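PDB 3OT1: 4-methyl-5(B-hydroxyethyl)-thiazole monophosphate biosynthesis enzyme from Vibrio cholerae O1 biovar El Tor, which is of unknown function but belongs to the DJ-1/PfpI family and may take part in making the thiazole moiety of thiamine. Local coordinates for residues S9-V14 with A71-A76; D30-A35 with A172-L177; Q62-C67 with A88-L93; G82-F87 with A115-K120; L106-C111 with H156-Q161. One frame throughout, in Å; residues are numbered along the deposited sequence. Where two conformers were deposited one is given.

Five contacts sample the alpha/beta sandwich of the DJ-1/PfpI family, one sheet with helices on both sides. Contacts 1 and 5, with centres about 13 Å apart, are strand pairings in the same sheet; strands 74-77 and 106-110 are neighbours there. Contact 2 packs helices 22-34 and 166-178 beside one face and touches both pairings. Contacts 2 and 4 lie on opposite sides of the chain's centre, their own centres about 23 Å apart. Contact 3 meets contact 4 where helix 81-88 gives way to 91-102. Contact 1 closes before contacts 4 and 5 open, whereas contact 2 spans contacts 3, 4 and 5, so sheet and helices tie distant parts into one compact domain.

Contact 1 (S9-V14 with A71-A76); sequences SKRILV and AFDALA
Two neighbouring parallel strands of the central sheet, 11-16 and 74-77, pair here, and a salt bridge locks the end where they begin. Arg11 grips the Asp73 carboxylate side-on: NE donates to OD2 at 3.0 Å, and NH2 to OD1 at 2.9 Å with an N-H...O angle of 175°. Both oxygens lie in the guanidinium plane, yet the donors come from above the carboxylate, the two planes being 49° apart. Asp73 OD2 also accepts from the backbone N of Ser9 and, through its anti lone pair, from Arg11 N at 2.8 Å, a threefold grip that should stabilise the charged carboxylate. Ala71 and the start of Phe72 lie over one guanidinium face. Further on, Leu13 N donates to Ala74 O at 3.0 Å and Leu13 O receives Ala76 N at 2.9 Å. Leu13 CB sits over the centre of the Phe72 ring, a CH-pi contact 3.8 Å from the centroid, while Leu13 CD2 runs alongside Leu75 CD1. Ile12 CD1 meets Ala74 CB on the other face. That face packs against Leu177 of helix 166-178, Phe100 of helix 91-102 touches Leu13, Phe72 and Leu75, and strand 38-43 pairs with the outer edge of strand 11-16.

Contact 2 (D30-A35 with A172-L177); sequences DTLVRA and AMIALL
Helices 30-34 and 172-177 run in roughly the same direction, their axes 37° apart and 10.2 Å from each other at closest approach, with Leu32 and Ile174 as the nearest pair of CA atoms. Ile174 carries the contact. Its CG1 branch lies beside its own backbone N (chi1 -65°) and, extended at chi2 (159°), carries its terminal methyl CD1 to the end of the other helix. There CD1 presses on Ala35 CB at 3.5 Å, tighter than usual for two carbons, and lies 3.7 Å from Thr31 CG2. Leu32 and Ile174 lie antiparallel alongside each other, bringing Leu32 CD2 within 3.8 Å of Ile174 CG1. The other branch, Leu32 CD1, meets the CE methyl of selenomethionine 173 at 4.1 Å, the two side chains set roughly perpendicular. Ala183 of helix 180-187 also touches Ile174. On the far side of helix 30-34, Arg34 NE forms a salt bridge with Asp30 OD1 one turn back, at 2.8 Å, and Arg34 NH2 forms one with an acidic side chain of a neighbouring subunit. The helix thus has two chemistries: methyl against methyl, shape-dependent and buried, toward helix 172-177, and charge pairing toward the partner chain.

Contact 3 (Q62-C67 with A88-L93); sequences QTLEAC and ADSTAL
A short 3-10 turn at 64-66 lies beside the first turn of helix 91-102, and the two backbones come nearest at Glu65 and Ala92, whose CA atoms are 6.2 Å apart. Leu64 CD2 makes three of the four residue contacts. With CG anti to the backbone N (chi1 -159°), Leu64 sends this methyl across to the helix, where it touches Leu93 CB at 3.7 Å and Leu93 CD2 at 3.9 Å, the two leucine side chains meeting at a slant. The same CD2 lies 4.0 Å from Ser90 OG, a hydroxyl already engaged as the N-cap: it accepts a hydrogen bond from Leu93 N at 3.0 Å. The leucine methyl rests against a helix start whose backbone is tied down by its own cap. At the exposed margin Glu65, in one of two conformers, brings CG within 4.5 Å of Ala92 CB. Behind the turn, Gln62 NE2 donates to Cys67 SG at 3.4 Å, spanning the 3-10 segment. The weakly bonded strand 62-63 is outermost on its side of the sheet within this chain and bonds to Ala43 of strand 38-43. Pro15 touches both Leu64 and Leu93, so turn and helix start meet over the sheet.

Contact 4 (G82-F87 with A115-K120); sequences GGAQAF and ALVFAK
Apolar contacts between Ala84 and Phe87 of helix 82-87 and Leu116 and Val117 of helix 115-119 make the buried part of this pairing, in which the two axes run 24° from parallel and 8.3 Å apart. Ala84 CB faces Leu116 CB at 4.0 Å, and the small alanine lets the backbones approach. Val117 CG2 wedges in beside them: lying alongside its own backbone N, with CG1 anti to it (chi1 -177°), it reaches Phe87 CB at 3.7 Å and comes as near as 3.2 Å to the carbonyl oxygen Ala84 O. Phe87 contributes only its CB here, for its ring leads away from helix 115-119. Mixed polar and apolar packing follows at the exposed margin, where Gln85, in one of its two conformers, bends at chi2 (-73°) and lays its amide near Leu116, NE2 to CD1 3.8 Å. In that conformer a water donates to Gln85 OE1 at 2.9 Å and to Leu116 O at 2.7 Å. Both helices pack beside helix 91-102, and Phe118 seats helix 113-119 on strand 106-110 of the sheet. The chemistry divides by depth: buried small aliphatic groups fit closely, while the glutamine probably reaches the other helix through water.

Contact 5 (L106-C111 with H156-Q161); sequences LVAAIC and HLLTSQ
Five backbone hydrogen bonds bind residues 106-111 to 156-161 in parallel, and the packing is tight where the small Ala108 faces Leu158. Their CA atoms are only 4.5 Å apart; Ala109 N donates to Leu158 O at 2.9 Å, and Ala108 CA approaches that same oxygen at 3.1 Å. Ala108 CB meets Leu158 CB at 4.1 Å, and Leu106 CD1 also touches Leu158 CB. Ile110 CG1, anti to its backbone N (chi1 -171°), passes Ser160 CB at 3.9 Å, and Cys111 N is bonded to Ser160 O at 3.0 Å from above the carbonyl plane. Cys111 follows the strand directly with a positive phi (65°), consistent with the nucleophile elbow of DJ-1 superfamily proteins. The Ser160 hydroxyl turns elsewhere, to Arg148 O and Thr165. At the other end the spacing widens, Val107 and Leu157 having CA atoms 5.2 Å apart, and the partly exposed His156 gives its carbonyl to Val107 N at 3.1 Å. His156 and Leu157 both oppose Tyr152, a G1 beta bulge. Strand 74-77 flanks one side and strand 149-152 the other; Met173 and Phe169 of helix 166-178 pack on the Ala108 face, Phe118 of helix 113-119 on that of Ala109 and Leu157.

Contact 1 (S9-V14 with A71-A76)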
# COMPACT_ATOMS: atom_id res chain seq x y z
N SER A 9 -11.97 -11.93 18.87
CA SER A 9 -13.03 -11.63 17.87
C SER A 9 -12.50 -10.95 16.59
O SER A 9 -13.26 -10.27 15.86
CB SER A 9 -14.13 -10.79 18.51
OG SER A 9 -14.32 -11.14 19.87
N LYS A 10 -11.21 -11.16 16.33
CA LYS A 10 -10.51 -10.69 15.13
C LYS A 10 -10.59 -9.18 14.96
O LYS A 10 -10.92 -8.68 13.88
CB LYS A 10 -11.08 -11.38 13.90
CG LYS A 10 -11.07 -12.87 14.00
CD LYS A 10 -11.68 -13.51 12.77
CE LYS A 10 -13.17 -13.60 12.91
NZ LYS A 10 -13.78 -12.26 13.15
N ARG A 11 -10.27 -8.46 16.03
CA ARG A 11 -10.38 -7.01 16.07
C ARG A 11 -8.99 -6.40 16.15
O ARG A 11 -8.19 -6.77 17.03
CB ARG A 11 -11.19 -6.61 17.29
CG ARG A 11 -12.58 -7.26 17.38
CD ARG A 11 -13.06 -7.36 18.82
NE ARG A 11 -12.15 -8.16 19.65
CZ ARG A 11 -12.20 -8.23 20.98
NH1 ARG A 11 -13.13 -7.54 21.62
NH2 ARG A 11 -11.33 -8.96 21.67
N ILE A 12 -8.66 -5.49 15.24
CA ILE A 12 -7.32 -4.89 15.17
C ILE A 12 -7.43 -3.37 15.31
O ILE A 12 -8.23 -2.73 14.63
CB ILE A 12 -6.64 -5.18 13.81
CG1 ILE A 12 -6.84 -6.65 13.37
CG2 ILE A 12 -5.17 -4.78 13.88
CD1 ILE A 12 -6.15 -7.65 14.27
N LEU A 13 -6.56 -2.81 16.14
CA LEU A 13 -6.45 -1.37 16.29
C LEU A 13 -5.23 -0.88 15.52
O LEU A 13 -4.12 -1.40 15.74
CB LEU A 13 -6.31 -0.98 17.76
CG LEU A 13 -6.16 0.51 18.05
CD1 LEU A 13 -7.30 1.33 17.51
CD2 LEU A 13 -6.02 0.72 19.57
N VAL A 14 -5.42 0.08 14.61
CA VAL A 14 -4.36 0.66 13.80
C VAL A 14 -4.32 2.17 14.06
O VAL A 14 -5.08 2.95 13.47
CB VAL A 14 -4.55 0.39 12.30
CG1 VAL A 14 -3.39 0.98 11.50
CG2 VAL A 14 -4.66 -1.09 12.04
N ALA A 71 -11.11 -4.09 23.84
CA ALA A 71 -11.95 -4.13 22.64
C ALA A 71 -11.22 -4.69 21.43
O ALA A 71 -11.81 -4.75 20.35
CB ALA A 71 -12.49 -2.76 22.32
N PHE A 72 -9.95 -5.07 21.57
CA PHE A 72 -9.14 -5.50 20.43
C PHE A 72 -8.35 -6.75 20.75
O PHE A 72 -8.03 -7.02 21.91
CB PHE A 72 -8.19 -4.37 20.00
CG PHE A 72 -8.92 -3.10 19.66
CD1 PHE A 72 -9.49 -2.95 18.41
CD2 PHE A 72 -9.07 -2.08 20.57
CE1 PHE A 72 -10.18 -1.79 18.08
CE2 PHE A 72 -9.75 -0.93 20.24
CZ PHE A 72 -10.30 -0.78 18.97
N ASP A 73 -7.97 -7.46 19.71
CA ASP A 73 -7.11 -8.62 19.82
C ASP A 73 -5.66 -8.31 19.51
O ASP A 73 -4.80 -9.08 19.89
CB ASP A 73 -7.63 -9.71 18.90
CG ASP A 73 -9.04 -10.10 19.28
OD1 ASP A 73 -9.26 -10.53 20.43
OD2 ASP A 73 -9.95 -9.90 18.46
N ALA A 74 -5.38 -7.22 18.78
CA ALA A 74 -4.02 -6.90 18.40
C ALA A 74 -3.92 -5.44 18.04
O ALA A 74 -4.90 -4.79 17.68
CB ALA A 74 -3.55 -7.78 17.24
N LEU A 75 -2.68 -4.95 18.16
CA LEU A 75 -2.32 -3.56 17.89
C LEU A 75 -1.30 -3.57 16.75
O LEU A 75 -0.31 -4.28 16.84
CB LEU A 75 -1.70 -2.95 19.16
CG LEU A 75 -1.23 -1.51 19.07
CD1 LEU A 75 -2.38 -0.52 18.82
CD2 LEU A 75 -0.44 -1.13 20.31
N ALA A 76 -1.54 -2.79 15.69
CA ALA A 76 -0.63 -2.70 14.56
C ALA A 76 -0.24 -1.25 14.32
O ALA A 76 -1.11 -0.39 14.09
CB ALA A 76 -1.26 -3.27 13.31

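Contact 2 (D30-A35 with A172-L177)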
# COMPACT_ATOMS: atom_id res chain seq x y z
N ASP A 30 -6.05 -2.87 4.68
CA ASP A 30 -6.68 -3.58 3.57
C ASP A 30 -6.45 -5.09 3.72
O ASP A 30 -7.39 -5.89 3.64
CB ASP A 30 -6.11 -3.01 2.26
CG ASP A 30 -6.69 -3.56 1.00
OD1 ASP A 30 -7.05 -4.74 0.91
OD2 ASP A 30 -6.74 -2.74 0.05
N THR A 31 -5.21 -5.49 3.94
CA THR A 31 -4.89 -6.91 4.03
C THR A 31 -5.64 -7.57 5.18
O THR A 31 -6.17 -8.67 5.03
CB THR A 31 -3.37 -7.12 4.14
OG1 THR A 31 -2.74 -6.52 3.00
CG2 THR A 31 -3.00 -8.59 4.16
N LEU A 32 -5.71 -6.91 6.32
CA LEU A 32 -6.44 -7.48 7.44
C LEU A 32 -7.94 -7.54 7.18
O LEU A 32 -8.58 -8.52 7.59
CB LEU A 32 -6.13 -6.71 8.72
CG LEU A 32 -4.70 -6.81 9.23
CD1 LEU A 32 -4.41 -5.77 10.31
CD2 LEU A 32 -4.44 -8.22 9.73
N VAL A 33 -8.50 -6.55 6.50
CA VAL A 33 -9.90 -6.59 6.13
C VAL A 33 -10.19 -7.77 5.17
O VAL A 33 -11.22 -8.44 5.27
CB VAL A 33 -10.37 -5.23 5.58
CG1 VAL A 33 -11.74 -5.35 4.95
CG2 VAL A 33 -10.36 -4.18 6.70
N ARG A 34 -9.27 -8.04 4.26
CA ARG A 34 -9.38 -9.17 3.37
C ARG A 34 -9.46 -10.49 4.10
O ARG A 34 -10.02 -11.47 3.60
CB ARG A 34 -8.22 -9.21 2.36
CG ARG A 34 -8.30 -8.13 1.28
CD ARG A 34 -7.00 -8.05 0.52
NE ARG A 34 -7.07 -7.13 -0.62
CZ ARG A 34 -7.04 -7.45 -1.90
NH1 ARG A 34 -6.92 -8.71 -2.30
NH2 ARG A 34 -7.11 -6.46 -2.79
N ALA A 35 -8.83 -10.53 5.27
CA ALA A 35 -8.80 -11.71 6.13
C ALA A 35 -10.00 -11.79 7.06
O ALA A 35 -10.04 -12.68 7.91
CB ALA A 35 -7.50 -11.73 6.95
N ALA A 172 1.83 -12.04 7.73
CA ALA A 172 2.35 -12.73 8.92
C ALA A 172 1.44 -12.49 10.13
O ALA A 172 1.22 -13.40 10.93
CB ALA A 172 3.76 -12.25 9.23
N MSE A 173 0.92 -11.28 10.26
CA MSE A 173 -0.05 -11.00 11.32
C MSE A 173 -1.25 -11.93 11.22
O MSE A 173 -1.70 -12.49 12.22
CB MSE A 173 -0.56 -9.57 11.27
CG MSE A 173 0.37 -8.47 11.71
SE MSE A 173 -0.48 -6.75 11.75
CE MSE A 173 -1.52 -7.27 12.88
N ILE A 174 -1.79 -12.08 10.02
CA ILE A 174 -2.91 -12.99 9.82
C ILE A 174 -2.53 -14.42 10.20
O ILE A 174 -3.31 -15.11 10.88
CB ILE A 174 -3.42 -12.95 8.37
CG1 ILE A 174 -4.01 -11.58 8.04
CG2 ILE A 174 -4.49 -14.02 8.13
CD1 ILE A 174 -4.06 -11.29 6.52
N ALA A 175 -1.36 -14.86 9.76
CA ALA A 175 -0.91 -16.22 10.08
C ALA A 175 -0.87 -16.43 11.60
O ALA A 175 -1.33 -17.47 12.10
CB ALA A 175 0.42 -16.51 9.44
N LEU A 176 -0.34 -15.45 12.34
CA LEU A 176 -0.24 -15.55 13.80
C LEU A 176 -1.60 -15.54 14.47
O LEU A 176 -1.83 -16.27 15.43
CB LEU A 176 0.62 -14.41 14.35
CG LEU A 176 2.10 -14.52 14.04
CD1 LEU A 176 2.81 -13.22 14.27
CD2 LEU A 176 2.77 -15.64 14.84
N LEU A 177 -2.49 -14.68 14.00
CA LEU A 177 -3.78 -14.46 14.68
C LEU A 177 -4.83 -15.51 14.30
O LEU A 177 -5.69 -15.84 15.10
CB LEU A 177 -4.32 -13.08 14.37
CG LEU A 177 -3.55 -11.92 15.00
CD1 LEU A 177 -3.97 -10.60 14.41
CD2 LEU A 177 -3.72 -11.94 16.51

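Contact 3 (Q62-C67 with A88-L93)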
# COMPACT_ATOMS: atom_id res chain seq x y z
N GLN A 62 -12.16 7.02 14.91
CA GLN A 62 -12.23 7.48 16.28
C GLN A 62 -10.85 7.97 16.70
O GLN A 62 -9.83 7.79 16.00
CB GLN A 62 -12.72 6.37 17.21
CG GLN A 62 -11.82 5.18 17.33
CD GLN A 62 -12.56 3.96 17.88
OE1 GLN A 62 -13.61 3.57 17.35
NE2 GLN A 62 -12.02 3.36 18.93
N THR A 63 -10.85 8.59 17.85
CA THR A 63 -9.65 9.16 18.40
C THR A 63 -8.91 8.11 19.23
O THR A 63 -9.51 7.20 19.82
CB THR A 63 -10.00 10.38 19.26
OG1 THR A 63 -8.80 11.08 19.61
CG2 THR A 63 -10.76 9.97 20.50
N LEU A 64 -7.60 8.22 19.28
CA LEU A 64 -6.82 7.27 20.07
C LEU A 64 -7.20 7.27 21.57
O LEU A 64 -7.16 6.22 22.19
CB LEU A 64 -5.32 7.51 19.87
CG LEU A 64 -4.44 6.31 20.21
CD1 LEU A 64 -4.72 5.11 19.30
CD2 LEU A 64 -2.99 6.73 20.19
N GLU A 65 -7.59 8.42 22.12
CA GLU A 65 -8.03 8.50 23.53
C GLU A 65 -9.31 7.69 23.84
O GLU A 65 -9.55 7.34 24.99
CB GLU A 65 -8.22 9.96 23.95
CG GLU A 65 -6.99 10.65 24.54
CD GLU A 65 -7.29 12.04 25.12
OE1 GLU A 65 -8.48 12.33 25.41
OE2 GLU A 65 -6.35 12.85 25.29
N ALA A 66 -10.13 7.43 22.82
CA ALA A 66 -11.33 6.59 22.98
C ALA A 66 -11.08 5.08 22.89
O ALA A 66 -12.03 4.28 22.93
CB ALA A 66 -12.38 6.99 21.96
N CYS A 67 -9.81 4.67 22.75
CA CYS A 67 -9.51 3.28 22.55
C CYS A 67 -9.12 2.60 23.84
O CYS A 67 -8.36 3.16 24.62
CB CYS A 67 -8.35 3.14 21.58
SG CYS A 67 -8.77 3.75 19.93
N ALA A 88 5.58 8.30 19.58
CA ALA A 88 6.50 8.37 20.73
C ALA A 88 6.13 9.49 21.69
O ALA A 88 6.39 9.38 22.91
CB ALA A 88 7.96 8.51 20.27
N ASP A 89 5.54 10.55 21.15
CA ASP A 89 5.13 11.74 21.89
C ASP A 89 3.71 11.65 22.44
O ASP A 89 3.24 12.59 23.08
CB ASP A 89 5.24 12.98 20.99
CG ASP A 89 6.68 13.32 20.57
OD1 ASP A 89 7.66 12.92 21.24
OD2 ASP A 89 6.84 14.05 19.56
N SER A 90 3.02 10.54 22.21
CA SER A 90 1.65 10.38 22.60
C SER A 90 1.54 9.53 23.84
O SER A 90 1.81 8.35 23.82
CB SER A 90 0.85 9.71 21.48
OG SER A 90 -0.43 9.30 21.93
N THR A 91 1.13 10.16 24.94
CA THR A 91 0.87 9.47 26.20
C THR A 91 -0.06 8.28 25.98
O THR A 91 0.19 7.17 26.47
CB THR A 91 0.29 10.46 27.24
OG1 THR A 91 1.19 11.57 27.37
CG2 THR A 91 0.07 9.75 28.58
N ALA A 92 -1.14 8.51 25.26
CA ALA A 92 -2.14 7.48 25.05
C ALA A 92 -1.58 6.32 24.23
O ALA A 92 -1.90 5.17 24.50
CB ALA A 92 -3.37 8.04 24.35
N LEU A 93 -0.77 6.61 23.21
CA LEU A 93 -0.22 5.54 22.38
C LEU A 93 0.70 4.66 23.22
O LEU A 93 0.65 3.43 23.15
CB LEU A 93 0.50 6.13 21.16
CG LEU A 93 1.01 5.24 20.02
CD1 LEU A 93 2.24 4.46 20.45
CD2 LEU A 93 -0.08 4.28 19.50

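Contact 4 (G82-F87 with A115-K120)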
# COMPACT_ATOMS: atom_id res chain seq x y z
N GLY A 82 7.80 10.93 10.78
CA GLY A 82 6.97 11.85 11.54
C GLY A 82 5.88 11.15 12.35
O GLY A 82 5.57 11.54 13.47
N GLY A 83 5.28 10.13 11.77
CA GLY A 83 4.24 9.37 12.44
C GLY A 83 4.79 8.62 13.65
O GLY A 83 4.18 8.64 14.72
N ALA A 84 5.94 7.97 13.49
CA ALA A 84 6.56 7.27 14.61
C ALA A 84 6.90 8.25 15.73
O ALA A 84 6.73 7.95 16.91
CB ALA A 84 7.79 6.54 14.17
N GLN A 85 7.37 9.45 15.38
CA GLN A 85 7.69 10.46 16.40
C GLN A 85 6.41 10.90 17.12
O GLN A 85 6.39 11.09 18.33
CB GLN A 85 8.40 11.68 15.79
CG GLN A 85 9.80 11.43 15.25
CD GLN A 85 10.86 11.22 16.32
OE1 GLN A 85 10.55 10.93 17.46
NE2 GLN A 85 12.12 11.37 15.93
N ALA A 86 5.33 11.06 16.36
CA ALA A 86 4.04 11.41 16.96
C ALA A 86 3.57 10.32 17.92
O ALA A 86 3.05 10.62 19.00
CB ALA A 86 2.98 11.66 15.89
N PHE A 87 3.78 9.06 17.56
CA PHE A 87 3.47 7.95 18.45
C PHE A 87 4.30 8.03 19.74
O PHE A 87 3.78 7.84 20.84
CB PHE A 87 3.73 6.61 17.76
CG PHE A 87 2.74 6.21 16.67
CD1 PHE A 87 1.57 6.89 16.39
CD2 PHE A 87 3.02 5.08 15.91
CE1 PHE A 87 0.71 6.45 15.39
CE2 PHE A 87 2.16 4.65 14.92
CZ PHE A 87 1.01 5.34 14.66
N ALA A 115 12.17 1.52 16.19
CA ALA A 115 13.32 2.35 16.60
C ALA A 115 12.89 3.59 17.38
O ALA A 115 13.36 3.83 18.50
CB ALA A 115 14.13 2.74 15.37
N LEU A 116 12.01 4.40 16.79
CA LEU A 116 11.67 5.69 17.35
C LEU A 116 10.64 5.64 18.47
O LEU A 116 10.55 6.60 19.25
CB LEU A 116 11.23 6.66 16.27
CG LEU A 116 12.27 6.97 15.20
CD1 LEU A 116 11.73 8.02 14.22
CD2 LEU A 116 13.60 7.42 15.82
N VAL A 117 9.90 4.53 18.57
CA VAL A 117 8.96 4.33 19.66
C VAL A 117 9.50 3.31 20.67
O VAL A 117 9.74 3.67 21.83
CB VAL A 117 7.55 3.95 19.18
CG1 VAL A 117 6.62 3.84 20.40
CG2 VAL A 117 7.05 4.98 18.16
N PHE A 118 9.70 2.06 20.26
CA PHE A 118 10.02 1.04 21.26
C PHE A 118 11.40 1.27 21.90
O PHE A 118 11.53 1.29 23.13
CB PHE A 118 9.99 -0.38 20.69
CG PHE A 118 8.67 -0.80 20.07
CD1 PHE A 118 7.45 -0.19 20.37
CD2 PHE A 118 8.67 -1.88 19.19
CE1 PHE A 118 6.28 -0.64 19.78
CE2 PHE A 118 7.51 -2.33 18.63
CZ PHE A 118 6.33 -1.72 18.91
N ALA A 119 12.42 1.43 21.07
CA ALA A 119 13.78 1.58 21.58
C ALA A 119 13.87 2.88 22.40
O ALA A 119 14.45 2.86 23.48
CB ALA A 119 14.79 1.51 20.47
N LYS A 120 13.24 3.97 21.96
CA LYS A 120 13.31 5.26 22.66
C LYS A 120 12.49 5.37 23.95
O LYS A 120 12.84 6.13 24.85
CB LYS A 120 12.95 6.41 21.71
CG LYS A 120 13.95 6.64 20.59
CD LYS A 120 15.34 6.92 21.13
O HOH W 1 11.64 9.09 19.37

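Contact 5 (L106-C111 with H156-Q161)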
# COMPACT_ATOMS: atom_id res chain seq x y z
N LEU A 106 -0.84 -9.68 20.66
CA LEU A 106 0.10 -9.30 19.64
C LEU A 106 0.17 -7.79 19.46
O LEU A 106 -0.84 -7.12 19.25
CB LEU A 106 -0.33 -9.94 18.33
CG LEU A 106 0.59 -9.72 17.13
CD1 LEU A 106 1.99 -10.34 17.35
CD2 LEU A 106 -0.07 -10.28 15.85
N VAL A 107 1.41 -7.29 19.50
CA VAL A 107 1.74 -5.94 19.08
C VAL A 107 2.65 -6.09 17.87
O VAL A 107 3.62 -6.85 17.89
CB VAL A 107 2.39 -5.14 20.20
CG1 VAL A 107 2.86 -3.78 19.66
CG2 VAL A 107 1.41 -4.99 21.38
N ALA A 108 2.30 -5.36 16.81
CA ALA A 108 3.01 -5.43 15.54
C ALA A 108 3.42 -4.03 15.14
O ALA A 108 2.62 -3.12 15.27
CB ALA A 108 2.08 -6.05 14.48
N ALA A 109 4.63 -3.84 14.66
CA ALA A 109 5.09 -2.53 14.24
C ALA A 109 6.09 -2.62 13.11
O ALA A 109 6.85 -3.57 13.01
CB ALA A 109 5.72 -1.79 15.43
N ILE A 110 6.11 -1.59 12.27
CA ILE A 110 6.92 -1.60 11.07
C ILE A 110 7.71 -0.31 10.93
O ILE A 110 7.32 0.74 11.43
CB ILE A 110 6.03 -1.89 9.83
CG1 ILE A 110 6.81 -2.14 8.54
CG2 ILE A 110 4.96 -0.82 9.66
CD1 ILE A 110 5.98 -2.79 7.46
N CYS A 111 8.79 -0.42 10.15
CA CYS A 111 9.53 0.73 9.67
C CYS A 111 10.21 1.52 10.81
O CYS A 111 10.97 0.94 11.57
CB CYS A 111 8.54 1.55 8.82
SG CYS A 111 9.04 3.01 7.98
N HIS A 156 5.24 -11.58 22.40
CA HIS A 156 4.15 -11.45 21.42
C HIS A 156 4.37 -10.24 20.53
O HIS A 156 3.50 -9.37 20.44
CB HIS A 156 2.80 -11.33 22.12
CG HIS A 156 2.54 -12.39 23.13
ND1 HIS A 156 2.62 -12.17 24.49
CD2 HIS A 156 2.23 -13.70 22.97
CE1 HIS A 156 2.36 -13.30 25.13
NE2 HIS A 156 2.12 -14.24 24.23
N LEU A 157 5.55 -10.15 19.91
CA LEU A 157 5.95 -8.96 19.17
C LEU A 157 6.33 -9.29 17.73
O LEU A 157 7.18 -10.14 17.47
CB LEU A 157 7.16 -8.30 19.86
CG LEU A 157 7.68 -7.05 19.16
CD1 LEU A 157 6.68 -5.91 19.25
CD2 LEU A 157 9.06 -6.64 19.69
N LEU A 158 5.70 -8.60 16.78
CA LEU A 158 6.01 -8.77 15.37
C LEU A 158 6.55 -7.45 14.84
O LEU A 158 5.88 -6.42 14.99
CB LEU A 158 4.74 -9.14 14.61
CG LEU A 158 4.93 -9.44 13.11
CD1 LEU A 158 5.72 -10.76 12.92
CD2 LEU A 158 3.58 -9.48 12.41
N THR A 159 7.72 -7.47 14.22
CA THR A 159 8.24 -6.27 13.62
C THR A 159 8.66 -6.51 12.17
O THR A 159 8.86 -7.63 11.73
CB THR A 159 9.41 -5.68 14.43
OG1 THR A 159 10.42 -6.67 14.61
CG2 THR A 159 8.93 -5.14 15.75
N SER A 160 8.75 -5.40 11.42
CA SER A 160 9.11 -5.49 10.02
C SER A 160 9.75 -4.18 9.57
O SER A 160 9.80 -3.22 10.32
CB SER A 160 7.89 -5.88 9.20
OG SER A 160 8.16 -6.20 7.85
N GLN A 161 10.26 -4.14 8.36
CA GLN A 161 11.22 -3.12 7.94
C GLN A 161 10.71 -1.90 7.18
O GLN A 161 11.20 -0.81 7.43
CB GLN A 161 12.33 -3.77 7.12
CG GLN A 161 13.15 -4.80 7.91
CD GLN A 161 14.44 -5.15 7.23
OE1 GLN A 161 14.87 -4.47 6.28
NE2 GLN A 161 15.10 -6.17 7.73